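Inositol 2-dehydrogenase (Sinorhizobium meliloti, PDB 4HKT) catalyses the NAD+-dependent oxidation of myo-inositol to scyllo-inosose (2-keto-myo-inositol), the first step of myo-inositol degradation. Local coordinates at residues A39-I44 with C50-I55; K94-D99 with A105-V110; M130-A135 with I240-S245; D160-S165 with G204-Y209. All blocks are in the same frame, centred on the assembly; numbering follows the deposited sequence.

Interactions 1 and 2 belong to the NAD-binding Rossmann fold; interactions 3 and 4 belong to the C-terminal domain. Interaction 1 sits at one edge of the parallel sheet, with its centre about 26 Å from that of interaction 2 and about 41 Å from that of interaction 3, on the other side of the chain's centre. Interactions 2 and 4 meet across the two domains: L98 CD1 packs 3.7 Å from both R164 O and S165 C. Interactions 3 and 4 are about 34 Å apart between centres. A sodium ion lies about 10 Å from the side chain of C50 in interaction 1. Ethanediol molecules, probably from crystallisation, lie at interactions 2, 3 and 4.

Interaction 1: A39-I44 with C50-I55; sequences AAAEAI and CEVRTI
A41 and V52 bring the helix of 39-44 and the short strand of 50-55 closest, with their CA atoms 6.2 Å apart; at the other end I44 CA and C50 CA are 7.9 Å apart. V52 carries most of the contact. Both its methyls touch A41, and CG2 also reaches E42. CG1 lies anti to the backbone N (chi1 174°) and comes 4.0 Å from A41 CB. V52 CG2 lies beside the backbone N of its own residue and rests against the helix backbone, 3.7 Å from E42 N. The CG of E42 approaches the same CG2 methyl, while the CB of E42 is directed away from the strand. Deeper in, C50 SG lies 4.4 Å from I44 O, a loose packing contact. The segments meet by van der Waals packing, without direct polar bonds. On the other side of the strand E51 and R53 form a salt bridge, with R53 NH2 2.8 Å from E51 OE2. The carboxylate oxygen is met from above its plane, 49° out of it. OE2 itself lies near the plane of the R53 guanidinium. D63 gives R53 NH2 a second acidic partner. I44 and C50 both also pack on V33 of the neighbouring strand. Strand 28-34, helix 38-48 and strand 51-52 make up a beta-alpha-beta unit, and this contact packs its helix against the outermost strand of the Rossmann sheet.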
loop_
_atom_site.group_PDB
_atom_site.type_symbol
_atom_site.label_atom_id
_atom_site.label_comp_id
_atom_site.label_asym_id
_atom_site.label_seq_id
_atom_site.Cartn_x
_atom_site.Cartn_y
_atom_site.Cartn_z
ATOM N N ALA B 39 -20.261 -31.936 -26.841
ATOM C CA ALA B 39 -20.636 -30.509 -26.855
ATOM C C ALA B 39 -19.503 -29.625 -26.323
ATOM O O ALA B 39 -19.175 -28.580 -26.909
ATOM C CB ALA B 39 -21.894 -30.282 -26.034
ATOM N N ALA B 40 -18.905 -30.066 -25.217
ATOM C CA ALA B 40 -17.788 -29.353 -24.594
ATOM C C ALA B 40 -16.588 -29.264 -25.535
ATOM O O ALA B 40 -15.967 -28.212 -25.647
ATOM C CB ALA B 40 -17.393 -30.022 -23.288
ATOM N N ALA B 41 -16.285 -30.367 -26.216
ATOM C CA ALA B 41 -15.185 -30.421 -27.167
ATOM C C ALA B 41 -15.482 -29.550 -28.366
ATOM O O ALA B 41 -14.669 -28.710 -28.755
ATOM C CB ALA B 41 -14.952 -31.852 -27.613
ATOM N N GLU B 42 -16.664 -29.761 -28.944
ATOM C CA GLU B 42 -17.167 -28.932 -30.042
ATOM C C GLU B 42 -17.021 -27.437 -29.734
ATOM O O GLU B 42 -16.504 -26.677 -30.553
ATOM C CB GLU B 42 -18.636 -29.271 -30.337
ATOM C CG GLU B 42 -18.845 -30.587 -31.082
ATOM C CD GLU B 42 -20.284 -31.091 -31.009
ATOM O OE1 GLU B 42 -21.218 -30.260 -31.049
ATOM O OE2 GLU B 42 -20.486 -32.323 -30.917
ATOM N N ALA B 43 -17.456 -27.024 -28.546
ATOM C CA ALA B 43 -17.335 -25.619 -28.136
ATOM C C ALA B 43 -15.902 -25.090 -28.291
ATOM O O ALA B 43 -15.680 -23.980 -28.782
ATOM C CB ALA B 43 -17.820 -25.440 -26.696
ATOM N N ILE B 44 -14.923 -25.890 -27.875
ATOM C CA ILE B 44 -13.525 -25.472 -27.960
ATOM C C ILE B 44 -13.058 -25.520 -29.409
ATOM O O ILE B 44 -12.340 -24.631 -29.855
ATOM C CB ILE B 44 -12.620 -26.316 -27.025
ATOM C CG1 ILE B 44 -12.968 -25.994 -25.565
ATOM C CG2 ILE B 44 -11.148 -26.037 -27.279
ATOM C CD1 ILE B 44 -12.114 -26.698 -24.537
ATOM N N CYS B 50 -10.103 -25.743 -34.404
ATOM C CA CYS B 50 -9.386 -27.024 -34.448
ATOM C C CYS B 50 -10.421 -28.147 -34.485
ATOM O O CYS B 50 -11.616 -27.878 -34.369
ATOM C CB CYS B 50 -8.482 -27.170 -33.226
ATOM S SG CYS B 50 -9.412 -27.376 -31.701
ATOM N N GLU B 51 -9.965 -29.393 -34.624
ATOM C CA GLU B 51 -10.856 -30.536 -34.853
ATOM C C GLU B 51 -11.280 -31.191 -33.543
ATOM O O GLU B 51 -10.553 -31.157 -32.556
ATOM C CB GLU B 51 -10.152 -31.594 -35.702
ATOM C CG GLU B 51 -9.419 -31.063 -36.930
ATOM C CD GLU B 51 -8.579 -32.130 -37.607
ATOM O OE1 GLU B 51 -9.067 -33.270 -37.745
ATOM O OE2 GLU B 51 -7.419 -31.846 -37.981
ATOM N N VAL B 52 -12.446 -31.813 -33.537
ATOM C CA VAL B 52 -12.805 -32.706 -32.435
ATOM C C VAL B 52 -12.384 -34.116 -32.796
ATOM O O VAL B 52 -12.919 -34.682 -33.733
ATOM C CB VAL B 52 -14.314 -32.673 -32.150
ATOM C CG1 VAL B 52 -14.701 -33.708 -31.094
ATOM C CG2 VAL B 52 -14.716 -31.271 -31.712
ATOM N N ARG B 53 -11.422 -34.678 -32.063
ATOM C CA ARG B 53 -11.036 -36.087 -32.245
ATOM C C ARG B 53 -11.277 -36.901 -30.978
ATOM O O ARG B 53 -11.636 -36.358 -29.929
ATOM C CB ARG B 53 -9.573 -36.229 -32.667
ATOM C CG ARG B 53 -9.211 -35.524 -33.957
ATOM C CD ARG B 53 -7.767 -35.758 -34.343
ATOM N NE ARG B 53 -7.334 -34.823 -35.387
ATOM C CZ ARG B 53 -6.091 -34.719 -35.861
ATOM N NH1 ARG B 53 -5.111 -35.482 -35.394
ATOM N NH2 ARG B 53 -5.819 -33.835 -36.816
ATOM N N THR B 54 -11.101 -38.209 -31.089
ATOM C CA THR B 54 -11.128 -39.069 -29.921
ATOM C C THR B 54 -9.715 -39.080 -29.342
ATOM O O THR B 54 -8.776 -38.601 -29.982
ATOM C CB THR B 54 -11.537 -40.507 -30.272
ATOM O OG1 THR B 54 -10.537 -41.098 -31.104
ATOM C CG2 THR B 54 -12.897 -40.526 -30.995
ATOM N N ILE B 55 -9.582 -39.639 -28.143
ATOM C CA ILE B 55 -8.274 -39.805 -27.496
ATOM C C ILE B 55 -7.437 -40.827 -28.264
ATOM O O ILE B 55 -6.262 -40.578 -28.565
ATOM C CB ILE B 55 -8.427 -40.190 -26.011
ATOM C CG1 ILE B 55 -9.039 -38.993 -25.256
ATOM C CG2 ILE B 55 -7.075 -40.616 -25.427
ATOM C CD1 ILE B 55 -9.540 -39.282 -23.859
#

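Interaction 2: K94-D99 with A105-V110; sequences KPIDLD and ACLKVV. With EDO (1,2-ethanediol), chain C.
A single side chain, I96, makes the whole contact, reaching from an irregular loop to two consecutive residues of a helix that starts only a few residues later. Its two branches go to different partners. CG2, anti to the backbone N (chi1 -70° for CG1), lies 3.8 Å from C106 SG. CD1, at the end of the other branch, lies 3.9 Å from L107 CD2. The side chains of I96 and L107 cross at about a right angle and touch through these two methyls. C106 turns its sulfur to I96 by setting SG anti to its own backbone N (chi1 177°), and the same side chain also packs on I80 of helix 76-85. This is the link between strand 89-93 and helix 100-112 of the Rossmann fold, folded back onto the helix it leads into. The peptide bond before P95 is cis. Further on, D97 OD2 accepts from D99 N at 2.9 Å, an Asx turn; the donor sits on the anti side, 32° out of the carboxylate plane. D99 is the N-cap of the helix, and its OD2 accepts from R102 N. An ethanediol, probably from crystallisation, donates through O1 to L98 O at 2.8 Å and lies against L98 CB.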
loop_
_atom_site.group_PDB
_atom_site.type_symbol
_atom_site.label_atom_id
_atom_site.label_comp_id
_atom_site.label_asym_id
_atom_site.label_seq_id
_atom_site.Cartn_x
_atom_site.Cartn_y
_atom_site.Cartn_z
ATOM N N LYS B 94 -2.271 -31.373 -12.493
ATOM C CA LYS B 94 -2.136 -32.087 -11.246
ATOM C C LYS B 94 -3.379 -32.929 -11.052
ATOM O O LYS B 94 -4.448 -32.555 -11.519
ATOM C CB LYS B 94 -1.994 -31.123 -10.075
ATOM C CG LYS B 94 -3.312 -30.511 -9.677
ATOM C CD LYS B 94 -3.273 -29.947 -8.293
ATOM C CE LYS B 94 -4.604 -29.327 -7.965
ATOM N NZ LYS B 94 -5.562 -30.373 -7.565
ATOM N N PRO B 95 -3.248 -34.075 -10.377
ATOM C CA PRO B 95 -2.024 -34.761 -9.991
ATOM C C PRO B 95 -1.681 -35.785 -11.082
ATOM O O PRO B 95 -2.427 -35.948 -12.042
ATOM C CB PRO B 95 -2.436 -35.505 -8.721
ATOM C CG PRO B 95 -3.847 -35.866 -8.973
ATOM C CD PRO B 95 -4.430 -34.757 -9.817
ATOM N N ILE B 96 -0.564 -36.467 -10.926
ATOM C CA ILE B 96 -0.270 -37.621 -11.757
ATOM C C ILE B 96 -1.242 -38.718 -11.372
ATOM O O ILE B 96 -1.847 -39.383 -12.227
ATOM C CB ILE B 96 1.170 -38.072 -11.574
ATOM C CG1 ILE B 96 2.105 -37.023 -12.211
ATOM C CG2 ILE B 96 1.393 -39.402 -12.277
ATOM C CD1 ILE B 96 3.540 -37.153 -11.812
ATOM N N ASP B 97 -1.377 -38.911 -10.063
ATOM C CA ASP B 97 -2.365 -39.831 -9.495
ATOM C C ASP B 97 -2.481 -39.502 -8.027
ATOM O O ASP B 97 -1.601 -38.864 -7.463
ATOM C CB ASP B 97 -1.963 -41.297 -9.672
ATOM C CG ASP B 97 -3.122 -42.256 -9.409
ATOM O OD1 ASP B 97 -3.993 -42.359 -10.280
ATOM O OD2 ASP B 97 -3.146 -42.899 -8.328
ATOM N N LEU B 98 -3.566 -39.907 -7.387
ATOM C CA LEU B 98 -3.656 -39.722 -5.947
ATOM C C LEU B 98 -2.869 -40.747 -5.154
ATOM O O LEU B 98 -2.682 -40.568 -3.944
ATOM C CB LEU B 98 -5.122 -39.667 -5.494
ATOM C CG LEU B 98 -5.854 -38.488 -6.117
ATOM C CD1 LEU B 98 -7.348 -38.544 -5.827
ATOM C CD2 LEU B 98 -5.291 -37.160 -5.659
ATOM N N ASP B 99 -2.391 -41.806 -5.796
ATOM C CA ASP B 99 -1.708 -42.885 -5.111
ATOM C C ASP B 99 -0.229 -42.886 -5.472
ATOM O O ASP B 99 0.116 -43.049 -6.625
ATOM C CB ASP B 99 -2.327 -44.240 -5.514
ATOM C CG ASP B 99 -1.654 -45.420 -4.837
ATOM O OD1 ASP B 99 -2.287 -46.032 -3.981
ATOM O OD2 ASP B 99 -0.509 -45.755 -5.144
ATOM N N ALA B 105 5.059 -45.897 -10.632
ATOM C CA ALA B 105 4.962 -46.779 -11.781
ATOM C C ALA B 105 4.897 -45.973 -13.072
ATOM O O ALA B 105 5.525 -46.319 -14.053
ATOM C CB ALA B 105 3.719 -47.670 -11.662
ATOM N N CYS B 106 4.120 -44.905 -13.059
ATOM C CA CYS B 106 3.983 -44.016 -14.191
ATOM C C CYS B 106 5.327 -43.345 -14.600
ATOM O O CYS B 106 5.736 -43.398 -15.750
ATOM C CB CYS B 106 2.915 -42.993 -13.835
ATOM S SG CYS B 106 2.620 -41.717 -15.036
ATOM N N LEU B 107 6.015 -42.762 -13.624
ATOM C CA LEU B 107 7.323 -42.150 -13.846
ATOM C C LEU B 107 8.373 -43.139 -14.374
ATOM O O LEU B 107 9.225 -42.761 -15.146
ATOM C CB LEU B 107 7.820 -41.485 -12.555
ATOM C CG LEU B 107 6.904 -40.371 -11.994
ATOM C CD1 LEU B 107 7.522 -39.708 -10.775
ATOM C CD2 LEU B 107 6.526 -39.332 -13.054
ATOM N N LYS B 108 8.285 -44.406 -13.992
ATOM C CA LYS B 108 9.175 -45.421 -14.542
ATOM C C LYS B 108 8.885 -45.572 -16.063
ATOM O O LYS B 108 9.805 -45.599 -16.854
ATOM C CB LYS B 108 9.032 -46.740 -13.775
ATOM C CG LYS B 108 10.172 -47.739 -14.014
ATOM C CD LYS B 108 9.815 -49.150 -13.548
ATOM C CE LYS B 108 10.954 -50.158 -13.774
ATOM N NZ LYS B 108 11.655 -49.972 -15.085
ATOM N N VAL B 109 7.625 -45.579 -16.480
ATOM C CA VAL B 109 7.320 -45.660 -17.892
ATOM C C VAL B 109 7.849 -44.408 -18.599
ATOM O O VAL B 109 8.434 -44.506 -19.696
ATOM C CB VAL B 109 5.815 -45.829 -18.152
ATOM C CG1 VAL B 109 5.520 -45.749 -19.642
ATOM C CG2 VAL B 109 5.293 -47.132 -17.529
ATOM N N VAL B 110 7.652 -43.243 -17.991
ATOM C CA VAL B 110 8.131 -41.982 -18.568
ATOM C C VAL B 110 9.661 -41.987 -18.721
ATOM O O VAL B 110 10.177 -41.543 -19.752
ATOM C CB VAL B 110 7.671 -40.775 -17.706
ATOM C CG1 VAL B 110 8.498 -39.517 -18.005
ATOM C CG2 VAL B 110 6.171 -40.517 -17.913
HETATM C C1 EDO C . -5.102 -40.792 -1.970
HETATM O O1 EDO C . -4.623 -42.032 -2.462
HETATM C C2 EDO C . -6.543 -40.519 -2.402
HETATM O O2 EDO C . -7.404 -40.656 -1.276
#

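Interaction 3: M130-A135 with I240-S245; sequences MAVRKA and IEVHGS. With EDO (1,2-ethanediol), chain D.
I240 CD1 rests against the end of V132, 3.9 Å from V132 CB, CG1 and CG2 alike. I240 has an uncommon first torsion for this: chi1 is 60°, which sets CG1 with the backbone N on one flank and the carbonyl carbon on the other. The second torsion, 168°, then extends CD1 toward the helix. The two side chains pass alongside each other, running in opposing senses. V132 keeps CG1 anti to its backbone N (chi1 169°), and this methyl also approaches V242 CG2, more loosely, at 4.4 Å. The contact lays helix 127-137 against strand 237-244 of the mixed sheet in the C-terminal domain. V132 is packed further by V249 of the adjacent strand 248-251 and by I259 of the third subunit. Between I240 and V242, E241 points its CB away from the helix. Its chain is extended, and OE2 makes salt bridges to R152 and R239 of the second subunit. An ethanediol, probably from crystallisation, donates weakly through O2 to E241 OE2 at 3.4 Å.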
loop_
_atom_site.group_PDB
_atom_site.type_symbol
_atom_site.label_atom_id
_atom_site.label_comp_id
_atom_site.label_asym_id
_atom_site.label_seq_id
_atom_site.Cartn_x
_atom_site.Cartn_y
_atom_site.Cartn_z
HETATM N N MSE B 130 7.647 -15.861 -9.550
HETATM C CA MSE B 130 8.968 -16.111 -10.186
HETATM C C MSE B 130 9.960 -15.081 -9.737
HETATM O O MSE B 130 11.128 -15.397 -9.462
HETATM C CB MSE B 130 8.896 -16.076 -11.721
HETATM C CG MSE B 130 8.437 -17.383 -12.310
HETATM SE SE MSE B 130 8.352 -17.272 -14.296
HETATM C CE MSE B 130 10.282 -17.060 -14.666
ATOM N N ALA B 131 9.513 -13.840 -9.655
ATOM C CA ALA B 131 10.362 -12.740 -9.212
ATOM C C ALA B 131 10.746 -12.877 -7.724
ATOM O O ALA B 131 11.835 -12.470 -7.309
ATOM C CB ALA B 131 9.681 -11.398 -9.482
ATOM N N VAL B 132 9.878 -13.496 -6.917
ATOM C CA VAL B 132 10.259 -13.798 -5.536
ATOM C C VAL B 132 11.420 -14.766 -5.566
ATOM O O VAL B 132 12.454 -14.535 -4.943
ATOM C CB VAL B 132 9.076 -14.346 -4.721
ATOM C CG1 VAL B 132 9.573 -14.888 -3.382
ATOM C CG2 VAL B 132 7.993 -13.308 -4.515
ATOM N N ARG B 133 11.268 -15.851 -6.321
ATOM C CA ARG B 133 12.312 -16.846 -6.411
ATOM C C ARG B 133 13.663 -16.275 -6.974
ATOM O O ARG B 133 14.750 -16.585 -6.459
ATOM C CB ARG B 133 11.814 -18.002 -7.257
ATOM C CG ARG B 133 12.859 -19.039 -7.564
ATOM C CD ARG B 133 13.133 -19.881 -6.339
ATOM N NE ARG B 133 14.544 -19.972 -6.038
ATOM C CZ ARG B 133 15.055 -20.319 -4.847
ATOM N NH1 ARG B 133 14.276 -20.673 -3.822
ATOM N NH2 ARG B 133 16.371 -20.334 -4.688
ATOM N N LYS B 134 13.562 -15.460 -8.012
ATOM C CA LYS B 134 14.723 -14.777 -8.605
ATOM C C LYS B 134 15.447 -13.870 -7.585
ATOM O O LYS B 134 16.687 -13.814 -7.514
ATOM C CB LYS B 134 14.272 -13.982 -9.843
ATOM C CG LYS B 134 15.378 -13.128 -10.468
ATOM C CD LYS B 134 15.040 -12.630 -11.883
ATOM C CE LYS B 134 16.303 -12.581 -12.755
ATOM N NZ LYS B 134 17.349 -11.702 -12.146
ATOM N N ALA B 135 14.677 -13.161 -6.773
ATOM C CA ALA B 135 15.261 -12.344 -5.723
ATOM C C ALA B 135 16.032 -13.204 -4.751
ATOM O O ALA B 135 17.138 -12.823 -4.332
ATOM C CB ALA B 135 14.197 -11.522 -5.016
ATOM N N ILE B 240 2.695 -15.390 -0.778
ATOM C CA ILE B 240 3.893 -16.075 -0.341
ATOM C C ILE B 240 4.819 -15.023 0.265
ATOM O O ILE B 240 4.834 -13.836 -0.131
ATOM C CB ILE B 240 4.614 -16.835 -1.459
ATOM C CG1 ILE B 240 5.056 -15.862 -2.586
ATOM C CG2 ILE B 240 3.726 -17.935 -2.026
ATOM C CD1 ILE B 240 6.015 -16.493 -3.578
ATOM N N GLU B 241 5.582 -15.486 1.224
ATOM C CA GLU B 241 6.536 -14.649 1.933
ATOM C C GLU B 241 7.718 -15.486 2.347
ATOM O O GLU B 241 7.546 -16.651 2.789
ATOM C CB GLU B 241 5.865 -14.002 3.142
ATOM C CG GLU B 241 6.849 -13.094 3.881
ATOM C CD GLU B 241 6.334 -12.514 5.188
ATOM O OE1 GLU B 241 5.217 -12.838 5.620
ATOM O OE2 GLU B 241 7.088 -11.698 5.773
ATOM N N VAL B 242 8.927 -14.920 2.227
ATOM C CA VAL B 242 10.136 -15.626 2.568
ATOM C C VAL B 242 11.064 -14.708 3.388
ATOM O O VAL B 242 11.506 -13.638 2.905
ATOM C CB VAL B 242 10.884 -16.129 1.329
ATOM C CG1 VAL B 242 12.087 -16.947 1.767
ATOM C CG2 VAL B 242 9.973 -16.948 0.436
ATOM N N HIS B 243 11.288 -15.108 4.627
ATOM C CA HIS B 243 12.173 -14.393 5.527
ATOM C C HIS B 243 13.514 -15.091 5.432
ATOM O O HIS B 243 13.567 -16.304 5.502
ATOM C CB HIS B 243 11.639 -14.430 6.941
ATOM C CG HIS B 243 12.540 -13.793 7.955
ATOM N ND1 HIS B 243 12.834 -12.448 7.953
ATOM C CD2 HIS B 243 13.195 -14.319 9.016
ATOM C CE1 HIS B 243 13.643 -12.176 8.952
ATOM N NE2 HIS B 243 13.859 -13.289 9.629
ATOM N N GLY B 244 14.567 -14.298 5.233
ATOM C CA GLY B 244 15.952 -14.781 5.116
ATOM C C GLY B 244 16.897 -13.990 5.999
ATOM O O GLY B 244 16.463 -13.059 6.714
ATOM N N SER B 245 18.187 -14.354 5.973
ATOM C CA SER B 245 19.174 -13.776 6.908
ATOM C C SER B 245 19.379 -12.281 6.676
ATOM O O SER B 245 19.626 -11.509 7.617
ATOM C CB SER B 245 20.533 -14.547 6.837
ATOM O OG SER B 245 21.024 -14.609 5.506
HETATM C C1 EDO D . 8.099 -7.608 2.385
HETATM O O1 EDO D . 6.784 -7.070 2.590
HETATM C C2 EDO D . 8.243 -8.938 3.131
HETATM O O2 EDO D . 8.275 -8.740 4.552
#

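Interaction 4: D160-S165 with G204-Y209; sequences DYIKRS and GDAGDY. With EDO (1,2-ethanediol), chain Y.
I162 holds CG2 anti to its backbone N, with CG1 beside that N at chi1 -73°, and this turns the CG2 methyl to the loop of 204-209. D208 meets it with CG likewise anti to the backbone N (chi1 -158°). I162 CG2 comes 3.6 Å from D208 OD2 and 3.7 Å from D208 CB, and the two side chains meet at a slant. The same I162 CG2 also packs 4.0 Å from A206 CB. The extended chain of K163 comes over the same alanine, with K163 CE 4.2 Å from A206 CB, so A206 sits under neighbouring side chains of the helix. The polar link is indirect. One water donates to D208 OD2 at 2.8 Å and to S165 OG. S165 OG in turn donates to I162 O at 2.6 Å, in the carbonyl plane and on a lone pair; S165 N binds the same oxygen, which thus has two donors. The other carboxylate oxygen, D208 OD1, accepts from I168 N and weakly from Y209 N. An ethanediol, probably from crystallisation, sits between the segments and donates through O2 to A206 O at 2.7 Å. The contact packs helix 159-163 of the C-terminal domain against the end of helix 201-205, which closes in a Schellman motif at G207, whose positive phi (88°) suits a glycine.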
loop_
_atom_site.group_PDB
_atom_site.type_symbol
_atom_site.label_atom_id
_atom_site.label_comp_id
_atom_site.label_asym_id
_atom_site.label_seq_id
_atom_site.Cartn_x
_atom_site.Cartn_y
_atom_site.Cartn_z
ATOM N N ASP B 160 -19.596 -34.029 -4.628
ATOM C CA ASP B 160 -19.241 -35.091 -5.597
ATOM C C ASP B 160 -17.749 -34.947 -6.037
ATOM O O ASP B 160 -17.010 -35.936 -6.163
ATOM C CB ASP B 160 -20.193 -35.103 -6.814
ATOM C CG ASP B 160 -20.262 -33.756 -7.538
ATOM O OD1 ASP B 160 -19.605 -32.795 -7.096
ATOM O OD2 ASP B 160 -21.009 -33.632 -8.537
ATOM N N TYR B 161 -17.304 -33.712 -6.200
ATOM C CA TYR B 161 -15.900 -33.448 -6.498
ATOM C C TYR B 161 -15.016 -33.811 -5.286
ATOM O O TYR B 161 -14.003 -34.486 -5.421
ATOM C CB TYR B 161 -15.695 -31.974 -6.865
ATOM C CG TYR B 161 -14.249 -31.712 -7.175
ATOM C CD1 TYR B 161 -13.769 -31.767 -8.499
ATOM C CD2 TYR B 161 -13.331 -31.488 -6.144
ATOM C CE1 TYR B 161 -12.411 -31.586 -8.778
ATOM C CE2 TYR B 161 -11.993 -31.274 -6.410
ATOM C CZ TYR B 161 -11.527 -31.332 -7.718
ATOM O OH TYR B 161 -10.194 -31.143 -7.953
ATOM N N ILE B 162 -15.401 -33.340 -4.105
ATOM C CA ILE B 162 -14.653 -33.690 -2.874
ATOM C C ILE B 162 -14.364 -35.175 -2.751
ATOM O O ILE B 162 -13.206 -35.574 -2.550
ATOM C CB ILE B 162 -15.354 -33.139 -1.651
ATOM C CG1 ILE B 162 -15.138 -31.613 -1.656
ATOM C CG2 ILE B 162 -14.802 -33.790 -0.375
ATOM C CD1 ILE B 162 -16.045 -30.861 -0.750
ATOM N N LYS B 163 -15.400 -36.002 -2.896
ATOM C CA LYS B 163 -15.256 -37.459 -2.779
ATOM C C LYS B 163 -14.267 -38.079 -3.728
ATOM O O LYS B 163 -13.733 -39.109 -3.424
ATOM C CB LYS B 163 -16.610 -38.171 -2.908
ATOM C CG LYS B 163 -17.417 -38.050 -1.630
ATOM C CD LYS B 163 -18.845 -38.530 -1.776
ATOM C CE LYS B 163 -19.513 -38.528 -0.404
ATOM N NZ LYS B 163 -21.001 -38.557 -0.483
ATOM N N ARG B 164 -13.999 -37.471 -4.872
ATOM C CA ARG B 164 -13.013 -38.071 -5.781
ATOM C C ARG B 164 -11.681 -37.295 -5.819
ATOM O O ARG B 164 -10.833 -37.542 -6.677
ATOM C CB ARG B 164 -13.596 -38.221 -7.195
ATOM C CG ARG B 164 -13.978 -36.931 -7.885
ATOM C CD ARG B 164 -14.587 -37.232 -9.254
ATOM N NE ARG B 164 -15.652 -36.305 -9.541
ATOM C CZ ARG B 164 -15.493 -35.159 -10.177
ATOM N NH1 ARG B 164 -14.299 -34.806 -10.622
ATOM N NH2 ARG B 164 -16.536 -34.369 -10.356
ATOM N N SER B 165 -11.496 -36.375 -4.871
ATOM C CA SER B 165 -10.402 -35.394 -4.937
ATOM C C SER B 165 -9.149 -35.808 -4.178
ATOM O O SER B 165 -8.102 -35.167 -4.327
ATOM C CB SER B 165 -10.871 -34.037 -4.406
ATOM O OG SER B 165 -11.085 -34.059 -2.984
ATOM N N GLY B 204 -17.131 -32.146 5.972
ATOM C CA GLY B 204 -16.828 -33.134 7.007
ATOM C C GLY B 204 -17.558 -34.443 6.842
ATOM O O GLY B 204 -16.974 -35.521 6.988
ATOM N N ASP B 205 -18.843 -34.375 6.529
ATOM C CA ASP B 205 -19.627 -35.599 6.305
ATOM C C ASP B 205 -19.047 -36.399 5.137
ATOM O O ASP B 205 -19.084 -37.631 5.132
ATOM C CB ASP B 205 -21.109 -35.267 6.025
ATOM C CG ASP B 205 -21.821 -34.664 7.238
ATOM O OD1 ASP B 205 -21.355 -34.852 8.406
ATOM O OD2 ASP B 205 -22.852 -33.986 7.027
ATOM N N ALA B 206 -18.497 -35.702 4.146
ATOM C CA ALA B 206 -17.840 -36.382 3.023
ATOM C C ALA B 206 -16.448 -36.947 3.374
ATOM O O ALA B 206 -15.795 -37.531 2.537
ATOM C CB ALA B 206 -17.732 -35.436 1.825
ATOM N N GLY B 207 -15.988 -36.766 4.602
ATOM C CA GLY B 207 -14.661 -37.274 4.974
ATOM C C GLY B 207 -13.479 -36.334 4.710
ATOM O O GLY B 207 -12.327 -36.782 4.724
ATOM N N ASP B 208 -13.747 -35.039 4.537
ATOM C CA ASP B 208 -12.710 -34.079 4.187
ATOM C C ASP B 208 -12.666 -32.965 5.258
ATOM O O ASP B 208 -13.476 -32.921 6.150
ATOM C CB ASP B 208 -12.962 -33.494 2.792
ATOM C CG ASP B 208 -11.715 -32.930 2.140
ATOM O OD1 ASP B 208 -10.561 -33.128 2.664
ATOM O OD2 ASP B 208 -11.883 -32.270 1.079
ATOM N N TYR B 209 -11.684 -32.081 5.130
ATOM C CA TYR B 209 -11.537 -30.957 5.976
ATOM C C TYR B 209 -11.588 -29.758 5.066
ATOM O O TYR B 209 -11.281 -29.868 3.859
ATOM C CB TYR B 209 -10.163 -31.026 6.694
ATOM C CG TYR B 209 -9.987 -32.174 7.683
ATOM C CD1 TYR B 209 -10.582 -32.130 8.944
ATOM C CD2 TYR B 209 -9.175 -33.273 7.378
ATOM C CE1 TYR B 209 -10.426 -33.166 9.861
ATOM C CE2 TYR B 209 -9.004 -34.306 8.292
ATOM C CZ TYR B 209 -9.635 -34.243 9.526
ATOM O OH TYR B 209 -9.423 -35.265 10.427
HETATM C C1 EDO Y . -11.619 -36.707 0.542
HETATM O O1 EDO Y . -10.722 -37.827 0.564
HETATM C C2 EDO Y . -13.025 -37.244 0.379
HETATM O O2 EDO Y . -13.381 -38.027 1.515
HETATM O O HOH W 1 -10.730 -31.684 -1.359
#